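Local coordinates for protein PipY (Synechococcus elongatus, PDB 5NLC) that binds the vitamin B6 cofactor pyridoxal 5'-phosphate and is probably involved in keeping the cellular supply of that cofactor in balance, at residues N47-A52 and G71-N76; K80-F85 and E98-I103. All coordinates share one frame; numbering follows the deposited sequence.

Interaction 1. Residues N47-A52 and G71-N76; sequences NRVQEA and GKLQSN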
ATOM      1  N   ASN A  47      -3.918  -6.978   5.899  1.00 24.68           N
ATOM      2  CA  ASN A  47      -3.839  -7.723   4.631  1.00 28.31           C
ATOM      3  C   ASN A  47      -5.223  -8.098   4.124  1.00 28.03           C
ATOM      4  O   ASN A  47      -5.370  -8.269   2.949  1.00 28.51           O
ATOM      5  CB  ASN A  47      -3.024  -9.005   4.733  1.00 31.18           C
ATOM      6  CG  ASN A  47      -1.533  -8.759   4.718  1.00 35.65           C
ATOM      7  OD1 ASN A  47      -1.045  -7.614   4.569  1.00 35.93           O
ATOM      8  ND2 ASN A  47      -0.791  -9.836   4.915  1.00 37.77           N
ATOM      9  N   ARG A  48      -6.172  -8.288   5.018  1.00 29.21           N
ATOM     10  CA  ARG A  48      -7.506  -8.827   4.715  1.00 30.51           C
ATOM     11  C   ARG A  48      -8.584  -7.887   5.172  1.00 29.59           C
ATOM     12  O   ARG A  48      -8.585  -7.462   6.313  1.00 31.13           O
ATOM     13  CB  ARG A  48      -7.705 -10.188   5.413  1.00 34.69           C
ATOM     14  CG  ARG A  48      -6.971 -11.301   4.688  1.00 38.45           C
ATOM     15  CD  ARG A  48      -6.874 -12.612   5.462  1.00 44.91           C
ATOM     16  NE  ARG A  48      -5.765 -13.414   4.925  1.00 49.58           N
ATOM     17  CZ  ARG A  48      -5.246 -14.511   5.485  1.00 54.72           C
ATOM     18  NH1 ARG A  48      -5.743 -15.020   6.618  1.00 58.54           N
ATOM     19  NH2 ARG A  48      -4.212 -15.115   4.893  1.00 55.66           N
ATOM     20  N   VAL A  49      -9.573  -7.653   4.314  1.00 28.34           N
ATOM     21  CA  VAL A  49     -10.638  -6.688   4.597  1.00 28.57           C
ATOM     22  C   VAL A  49     -11.406  -7.015   5.905  1.00 32.00           C
ATOM     23  O   VAL A  49     -11.555  -6.140   6.767  1.00 30.29           O
ATOM     24  CB  VAL A  49     -11.627  -6.579   3.383  1.00 28.03           C
ATOM     25  CG1 VAL A  49     -12.859  -5.780   3.728  1.00 28.50           C
ATOM     26  CG2 VAL A  49     -10.963  -5.945   2.178  1.00 26.90           C
ATOM     27  N   GLN A  50     -11.868  -8.267   6.046  1.00 34.40           N
ATOM     28  CA  GLN A  50     -12.704  -8.659   7.208  1.00 38.87           C
ATOM     29  C   GLN A  50     -11.995  -8.563   8.547  1.00 38.57           C
ATOM     30  O   GLN A  50     -12.569  -8.066   9.500  1.00 38.54           O
ATOM     31  CB  GLN A  50     -13.302 -10.057   7.025  1.00 42.86           C
ATOM     32  CG  GLN A  50     -14.306 -10.141   5.882  1.00 46.81           C
ATOM     33  CD  GLN A  50     -15.610  -9.329   6.092  1.00 50.83           C
ATOM     34  OE1 GLN A  50     -16.257  -8.948   5.096  1.00 53.50           O
ATOM     35  NE2 GLN A  50     -16.014  -9.082   7.377  1.00 49.79           N
ATOM     36  N   GLU A  51     -10.744  -8.966   8.602  1.00 38.63           N
ATOM     37  CA  GLU A  51      -9.947  -8.819   9.814  1.00 41.57           C
ATOM     38  C   GLU A  51      -9.788  -7.356  10.206  1.00 38.63           C
ATOM     39  O   GLU A  51      -9.890  -7.027  11.398  1.00 38.98           O
ATOM     40  CB  GLU A  51      -8.582  -9.494   9.647  1.00 46.33           C
ATOM     41  CG  GLU A  51      -8.696 -11.008   9.528  1.00 50.13           C
ATOM     42  CD  GLU A  51      -7.433 -11.675   8.970  1.00 54.84           C
ATOM     43  OE1 GLU A  51      -6.344 -11.027   8.847  1.00 51.78           O
ATOM     44  OE2 GLU A  51      -7.553 -12.889   8.649  1.00 58.78           O
ATOM     45  N   ALA A  52      -9.621  -6.463   9.227  1.00 34.95           N
ATOM     46  CA  ALA A  52      -9.584  -5.039   9.517  1.00 34.44           C
ATOM     47  C   ALA A  52     -10.888  -4.469  10.059  1.00 33.52           C
ATOM     48  O   ALA A  52     -10.869  -3.797  11.074  1.00 35.12           O
ATOM     49  CB  ALA A  52      -9.167  -4.232   8.312  1.00 34.36           C
ATOM     50  N   GLY A  71      -3.230  -6.396   1.095  1.00 21.27           N
ATOM     51  CA  GLY A  71      -3.249  -7.675   0.450  1.00 21.94           C
ATOM     52  C   GLY A  71      -4.295  -7.721  -0.644  1.00 22.83           C
ATOM     53  O   GLY A  71      -4.968  -6.728  -0.931  1.00 21.37           O
ATOM     54  N   LYS A  72      -4.479  -8.925  -1.166  1.00 24.06           N
ATOM     55  CA  LYS A  72      -5.299  -9.193  -2.366  1.00 25.21           C
ATOM     56  C   LYS A  72      -6.723  -8.753  -2.090  1.00 23.67           C
ATOM     57  O   LYS A  72      -7.261  -9.061  -1.060  1.00 23.36           O
ATOM     58  CB  LYS A  72      -5.262 -10.696  -2.642  1.00 29.70           C
ATOM     59  CG  LYS A  72      -6.253 -11.278  -3.646  1.00 32.68           C
ATOM     60  CD  LYS A  72      -5.951 -10.795  -5.052  1.00 35.03           C
ATOM     61  CE  LYS A  72      -6.963 -11.428  -6.038  1.00 37.76           C
ATOM     62  NZ  LYS A  72      -6.802 -10.908  -7.414  1.00 38.85           N
ATOM     63  N   LEU A  73      -7.350  -8.081  -3.023  1.00 22.22           N
ATOM     64  CA  LEU A  73      -8.710  -7.603  -2.815  1.00 22.03           C
ATOM     65  C   LEU A  73      -9.528  -8.228  -3.907  1.00 23.50           C
ATOM     66  O   LEU A  73      -9.283  -7.968  -5.080  1.00 22.72           O
ATOM     67  CB  LEU A  73      -8.756  -6.090  -2.899  1.00 21.02           C
ATOM     68  CG  LEU A  73     -10.147  -5.452  -2.839  1.00 20.83           C
ATOM     69  CD1 LEU A  73     -10.948  -5.912  -1.610  1.00 21.24           C
ATOM     70  CD2 LEU A  73     -10.112  -3.935  -2.923  1.00 20.44           C
ATOM     71  N   GLN A  74     -10.469  -9.079  -3.542  1.00 26.05           N
ATOM     72  CA  GLN A  74     -11.405  -9.658  -4.510  1.00 28.55           C
ATOM     73  C   GLN A  74     -12.447  -8.649  -4.883  1.00 28.29           C
ATOM     74  O   GLN A  74     -12.893  -7.883  -4.028  1.00 25.18           O
ATOM     75  CB  GLN A  74     -12.105 -10.886  -3.900  1.00 31.87           C
ATOM     76  CG  GLN A  74     -11.172 -12.002  -3.457  1.00 34.27           C
ATOM     77  CD  GLN A  74     -10.295 -12.524  -4.579  1.00 37.34           C
ATOM     78  OE1 GLN A  74     -10.678 -12.502  -5.766  1.00 40.77           O
ATOM     79  NE2 GLN A  74      -9.103 -13.011  -4.215  1.00 38.55           N
ATOM     80  N   SER A  75     -12.872  -8.666  -6.150  1.00 30.09           N
ATOM     81  CA  SER A  75     -13.850  -7.671  -6.653  1.00 32.57           C
ATOM     82  C   SER A  75     -15.165  -7.605  -5.877  1.00 32.59           C
ATOM     83  O   SER A  75     -15.711  -6.516  -5.771  1.00 31.17           O
ATOM     84  CB  SER A  75     -14.107  -7.834  -8.161  1.00 35.36           C
ATOM     85  OG  SER A  75     -13.099  -7.089  -8.856  1.00 40.32           O
ATOM     86  N   ASN A  76     -15.612  -8.720  -5.262  1.00 34.08           N
ATOM     87  CA  ASN A  76     -16.819  -8.741  -4.434  1.00 34.63           C
ATOM     88  C   ASN A  76     -16.663  -8.206  -3.012  1.00 34.31           C
ATOM     89  O   ASN A  76     -17.638  -8.162  -2.258  1.00 34.29           O
ATOM     90  CB  ASN A  76     -17.464 -10.160  -4.419  1.00 37.48           C
ATOM     91  CG  ASN A  76     -16.670 -11.227  -3.590  1.00 38.49           C
ATOM     92  OD1 ASN A  76     -15.607 -10.982  -2.963  1.00 38.19           O
ATOM     93  ND2 ASN A  76     -17.193 -12.438  -3.622  1.00 40.40           N
TER
HETATM   94  O   HOH W   1      -6.488 -10.184   1.397  1.00 31.52           O
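Asn47 and Gly71 meet backbone to backbone, their CA atoms 4.2 Å apart. Asn47 O lies 3.3 Å from Gly71 CA, a CA-H...O contact bent to 121° at the hydrogen. Glycine suits the place because a CB would point at this oxygen and clash with it.

A water bridges the two segments. It donates to Asn47 O at 2.7 Å and to Lys72 O at 2.8 Å, so two carbonyls that cannot bond each other are joined through a shared donor.

The apolar part is a single touch between branched side chains set at a slant to each other, Val49 CG2 to Leu73 CD1 at 3.8 Å. CG1 of Val49 is anti to the backbone N (chi1 170°), which leaves CG2 as the branch that meets the leucine. Buried Leu73 also packs on Leu96 and Leu100 of helix 94-107 and on Ala81 of helix 78-84.

Within 47-52, Arg48 is the N-cap residue of helix 49-56 and forms a salt bridge whose hydrogen bond is weak, Arg48 NH1 to Glu51 OE2 at 3.5 Å.

Residues 47-52 follow strand 43-46 at once, and 71-76 follow strand 66-69 after one residue, at the C-terminal ends where a TIM barrel keeps its active site. Asn47 binds pyridoxal 5'-phosphate in the cofactor-bound protein; the cofactor is absent here, and neighbouring Lys26, the predicted attachment lysine of this fold type III barrel, is unmodified.

Interaction 2. Residues K80-F85 and E98-I103; sequences KAVEHF and ERLDRI. With PO4 (phosphate ion), chain C.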
ATOM      1  N   LYS A  80     -16.810  -3.160   0.683  1.00 22.74           N
ATOM      2  CA  LYS A  80     -16.294  -3.032   2.036  1.00 23.81           C
ATOM      3  C   LYS A  80     -14.931  -2.346   2.087  1.00 21.27           C
ATOM      4  O   LYS A  80     -14.656  -1.640   3.021  1.00 20.89           O
ATOM      5  CB  LYS A  80     -16.248  -4.381   2.751  1.00 27.20           C
ATOM      6  CG  LYS A  80     -17.649  -4.903   3.108  1.00 30.40           C
ATOM      7  CD  LYS A  80     -17.505  -6.309   3.666  1.00 34.48           C
ATOM      8  CE  LYS A  80     -18.794  -6.799   4.344  1.00 38.34           C
ATOM      9  NZ  LYS A  80     -18.880  -8.278   4.193  1.00 41.10           N
ATOM     10  N   ALA A  81     -14.061  -2.592   1.123  1.00 20.38           N
ATOM     11  CA  ALA A  81     -12.758  -1.907   1.094  1.00 20.42           C
ATOM     12  C   ALA A  81     -12.898  -0.392   0.921  1.00 20.21           C
ATOM     13  O   ALA A  81     -12.246   0.373   1.604  1.00 19.86           O
ATOM     14  CB  ALA A  81     -11.915  -2.478  -0.032  1.00 20.01           C
ATOM     15  N   VAL A  82     -13.812   0.046   0.031  1.00 20.82           N
ATOM     16  CA  VAL A  82     -14.047   1.469  -0.132  1.00 22.04           C
ATOM     17  C   VAL A  82     -14.583   2.086   1.168  1.00 23.01           C
ATOM     18  O   VAL A  82     -14.218   3.190   1.543  1.00 22.35           O
ATOM     19  CB  VAL A  82     -14.945   1.754  -1.329  1.00 22.52           C
ATOM     20  CG1 VAL A  82     -15.283   3.241  -1.421  1.00 23.61           C
ATOM     21  CG2 VAL A  82     -14.273   1.310  -2.616  1.00 22.32           C
ATOM     22  N   GLU A  83     -15.425   1.342   1.860  1.00 24.36           N
ATOM     23  CA  GLU A  83     -16.099   1.876   3.031  1.00 26.40           C
ATOM     24  C   GLU A  83     -15.121   2.021   4.195  1.00 25.56           C
ATOM     25  O   GLU A  83     -15.278   2.959   4.953  1.00 25.81           O
ATOM     26  CB  GLU A  83     -17.292   0.986   3.446  1.00 29.55           C
ATOM     27  CG  GLU A  83     -18.545   1.098   2.540  1.00 33.07           C
ATOM     28  CD  GLU A  83     -19.657   0.067   2.885  1.00 36.95           C
ATOM     29  OE1 GLU A  83     -19.356  -1.014   3.442  1.00 38.63           O
ATOM     30  OE2 GLU A  83     -20.842   0.334   2.578  1.00 40.11           O
ATOM     31  N   HIS A  84     -14.124   1.118   4.300  1.00 23.70           N
ATOM     32  CA  HIS A  84     -13.281   0.965   5.469  1.00 23.13           C
ATOM     33  C   HIS A  84     -11.828   1.396   5.312  1.00 21.45           C
ATOM     34  O   HIS A  84     -11.195   1.491   6.301  1.00 21.97           O
ATOM     35  CB  HIS A  84     -13.334  -0.480   5.987  1.00 23.78           C
ATOM     36  CG  HIS A  84     -14.680  -0.830   6.540  1.00 25.98           C
ATOM     37  ND1 HIS A  84     -15.012  -0.638   7.865  1.00 26.91           N
ATOM     38  CD2 HIS A  84     -15.804  -1.259   5.922  1.00 26.72           C
ATOM     39  CE1 HIS A  84     -16.302  -0.927   8.026  1.00 28.87           C
ATOM     40  NE2 HIS A  84     -16.787  -1.352   6.874  1.00 27.60           N
ATOM     41  N   PHE A  85     -11.292   1.570   4.112  1.00 19.85           N
ATOM     42  CA  PHE A  85      -9.883   1.884   3.967  1.00 18.78           C
ATOM     43  C   PHE A  85      -9.710   3.260   3.350  1.00 18.26           C
ATOM     44  O   PHE A  85     -10.422   3.658   2.436  1.00 19.60           O
ATOM     45  CB  PHE A  85      -9.207   0.792   3.150  1.00 18.96           C
ATOM     46  CG  PHE A  85      -9.032  -0.513   3.935  1.00 18.94           C
ATOM     47  CD1 PHE A  85      -7.926  -0.698   4.738  1.00 19.43           C
ATOM     48  CD2 PHE A  85      -9.955  -1.503   3.854  1.00 19.58           C
ATOM     49  CE1 PHE A  85      -7.764  -1.854   5.486  1.00 19.63           C
ATOM     50  CE2 PHE A  85      -9.834  -2.673   4.575  1.00 20.54           C
ATOM     51  CZ  PHE A  85      -8.731  -2.864   5.393  1.00 20.74           C
ATOM     52  N   GLU A  98     -11.678  -0.001 -11.953  1.00 18.59           N
ATOM     53  CA  GLU A  98     -13.035   0.426 -12.409  1.00 20.15           C
ATOM     54  C   GLU A  98     -14.114   0.187 -11.377  1.00 19.46           C
ATOM     55  O   GLU A  98     -14.994   1.052 -11.130  1.00 19.17           O
ATOM     56  CB  GLU A  98     -13.402  -0.222 -13.751  1.00 22.15           C
ATOM     57  CG  GLU A  98     -14.678   0.425 -14.290  1.00 25.34           C
ATOM     58  CD  GLU A  98     -14.985   0.178 -15.733  1.00 28.49           C
ATOM     59  OE1 GLU A  98     -14.807  -0.959 -16.225  1.00 31.48           O
ATOM     60  OE2 GLU A  98     -15.454   1.170 -16.374  1.00 31.91           O
ATOM     61  N   ARG A  99     -14.075  -1.002 -10.774  1.00 19.95           N
ATOM     62  CA  ARG A  99     -15.053  -1.398  -9.773  1.00 21.29           C
ATOM     63  C   ARG A  99     -14.966  -0.472  -8.544  1.00 19.84           C
ATOM     64  O   ARG A  99     -15.992   0.061  -8.080  1.00 19.86           O
ATOM     65  CB  ARG A  99     -14.823  -2.859  -9.387  1.00 23.22           C
ATOM     66  CG  ARG A  99     -15.792  -3.469  -8.395  1.00 26.65           C
ATOM     67  CD  ARG A  99     -17.052  -3.858  -9.068  1.00 30.31           C
ATOM     68  NE  ARG A  99     -17.929  -4.655  -8.233  1.00 33.71           N
ATOM     69  CZ  ARG A  99     -18.029  -5.982  -8.250  1.00 35.95           C
ATOM     70  NH1 ARG A  99     -18.900  -6.553  -7.436  1.00 36.79           N
ATOM     71  NH2 ARG A  99     -17.288  -6.753  -9.056  1.00 35.50           N
ATOM     72  N   LEU A 100     -13.754  -0.226  -8.036  1.00 17.88           N
ATOM     73  CA  LEU A 100     -13.569   0.699  -6.912  1.00 17.95           C
ATOM     74  C   LEU A 100     -14.104   2.132  -7.236  1.00 18.21           C
ATOM     75  O   LEU A 100     -14.701   2.816  -6.386  1.00 17.24           O
ATOM     76  CB  LEU A 100     -12.098   0.783  -6.540  1.00 17.77           C
ATOM     77  CG  LEU A 100     -11.502  -0.533  -5.928  1.00 17.39           C
ATOM     78  CD1 LEU A 100      -9.967  -0.477  -5.924  1.00 17.74           C
ATOM     79  CD2 LEU A 100     -12.053  -0.741  -4.521  1.00 17.98           C
ATOM     80  N   ASP A 101     -13.820   2.580  -8.426  1.00 18.31           N
ATOM     81  CA  ASP A 101     -14.275   3.902  -8.886  1.00 19.68           C
ATOM     82  C   ASP A 101     -15.822   3.979  -8.927  1.00 20.14           C
ATOM     83  O   ASP A 101     -16.402   4.974  -8.498  1.00 19.90           O
ATOM     84  CB  ASP A 101     -13.676   4.227 -10.247  1.00 20.12           C
ATOM     85  CG  ASP A 101     -14.061   5.626 -10.727  1.00 21.96           C
ATOM     86  OD1 ASP A 101     -13.421   6.590 -10.284  1.00 23.02           O
ATOM     87  OD2 ASP A 101     -14.998   5.730 -11.531  1.00 22.70           O
ATOM     88  N   ARG A 102     -16.471   2.933  -9.407  1.00 21.12           N
ATOM     89  CA  ARG A 102     -17.917   2.915  -9.490  1.00 22.84           C
ATOM     90  C   ARG A 102     -18.517   2.961  -8.049  1.00 21.67           C
ATOM     91  O   ARG A 102     -19.380   3.776  -7.742  1.00 19.10           O
ATOM     92  CB  ARG A 102     -18.397   1.687 -10.226  1.00 25.60           C
ATOM     93  CG  ARG A 102     -19.922   1.589 -10.242  1.00 30.55           C
ATOM     94  CD  ARG A 102     -20.467   0.468 -11.124  1.00 34.77           C
ATOM     95  NE  ARG A 102     -20.151  -0.885 -10.651  1.00 38.50           N
ATOM     96  CZ  ARG A 102     -20.602  -1.465  -9.526  1.00 41.81           C
ATOM     97  NH1 ARG A 102     -21.387  -0.832  -8.644  1.00 43.60           N
ATOM     98  NH2 ARG A 102     -20.234  -2.723  -9.273  1.00 42.84           N
ATOM     99  N   ILE A 103     -17.980   2.128  -7.164  1.00 20.51           N
ATOM    100  CA  ILE A 103     -18.422   2.067  -5.786  1.00 21.43           C
ATOM    101  C   ILE A 103     -18.115   3.340  -5.055  1.00 20.57           C
ATOM    102  O   ILE A 103     -18.997   3.864  -4.347  1.00 20.80           O
ATOM    103  CB  ILE A 103     -17.822   0.859  -5.045  1.00 22.45           C
ATOM    104  CG1 ILE A 103     -18.362  -0.458  -5.654  1.00 23.91           C
ATOM    105  CG2 ILE A 103     -18.202   0.894  -3.559  1.00 23.70           C
ATOM    106  CD1 ILE A 103     -17.487  -1.691  -5.306  1.00 24.95           C
TER
HETATM  107  P   PO4 C 301     -21.107  -3.938  -5.936  1.00 68.30           P
HETATM  108  O1  PO4 C 301     -19.794  -3.623  -6.596  1.00 68.02           O
HETATM  109  O2  PO4 C 301     -20.886  -4.220  -4.466  1.00 60.77           O
HETATM  110  O3  PO4 C 301     -22.022  -2.742  -6.104  1.00 63.86           O
HETATM  111  O4  PO4 C 301     -21.731  -5.133  -6.629  1.00 66.32           O
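Where Val82 packs against Leu100 and Ile103, a phosphate ion, probably from the crystallisation liquor, sits at the edge of the apolar helix-helix contact, gripped by Arg99 and Arg102, one turn apart on helix 94-107. Its O1 takes a nearly straight bond from Arg99 NE, 2.7 Å long at 165°, and a second from Arg102 NH2 at 2.9 Å. Both guanidinium groups present an edge to the ion, with phosphorus near their planes. Arg99 NH1 reaches O4 at 3.3 Å, while Arg102 NH1 holds O3 at 3.2 Å and is also salt-bridged to Glu106. The bend in the Arg99 chain at chi2 (79°) brings its head to the anion, and Arg79 supplies a further bond. A leucine in place of Arg99 would probably leave O1 without its short, straight donor and the phosphate more loosely held.

Helices 78-84 and 94-107 follow successive parallel strands of the modified TIM barrel and pack side by side in its outer helical layer. Buried Val82 points toward helix 94-107, and its CG2 meets Leu100 CD2 at 3.6 Å, the two side chains running antiparallel alongside one another. Val82 CB also lies 4.0 Å from Ile103 CG2. A short valine suits so close an approach, with Val82 CA only 6.8 Å from Leu100 CA. Ile103 CD1 lies 3.3 Å from phosphate O1, so its apolar end borders the anion site.

How the interactions relate
Interactions 1 and 2 lie on the same side of the chain's centre, their own centres 11 Å apart, and both are mainly buried. Residues 47-52 and 71-76 meet close to the cofactor site and rely on backbone atoms and a water; residues 80-85 and 98-103 join two outer helices, away from the annotated sites, through aliphatic side chains, with the phosphate and its arginines at the margin. The two contacts also touch directly. Leu73 CD2 packs on Ala81 CB at 3.7 Å and Ala52 lies against the Phe85 ring, while Gln50 OE1 probably accepts a hydrogen bond from Lys80 NZ. Helix 78-84, one partner in interaction 2, also packs against both segments of interaction 1.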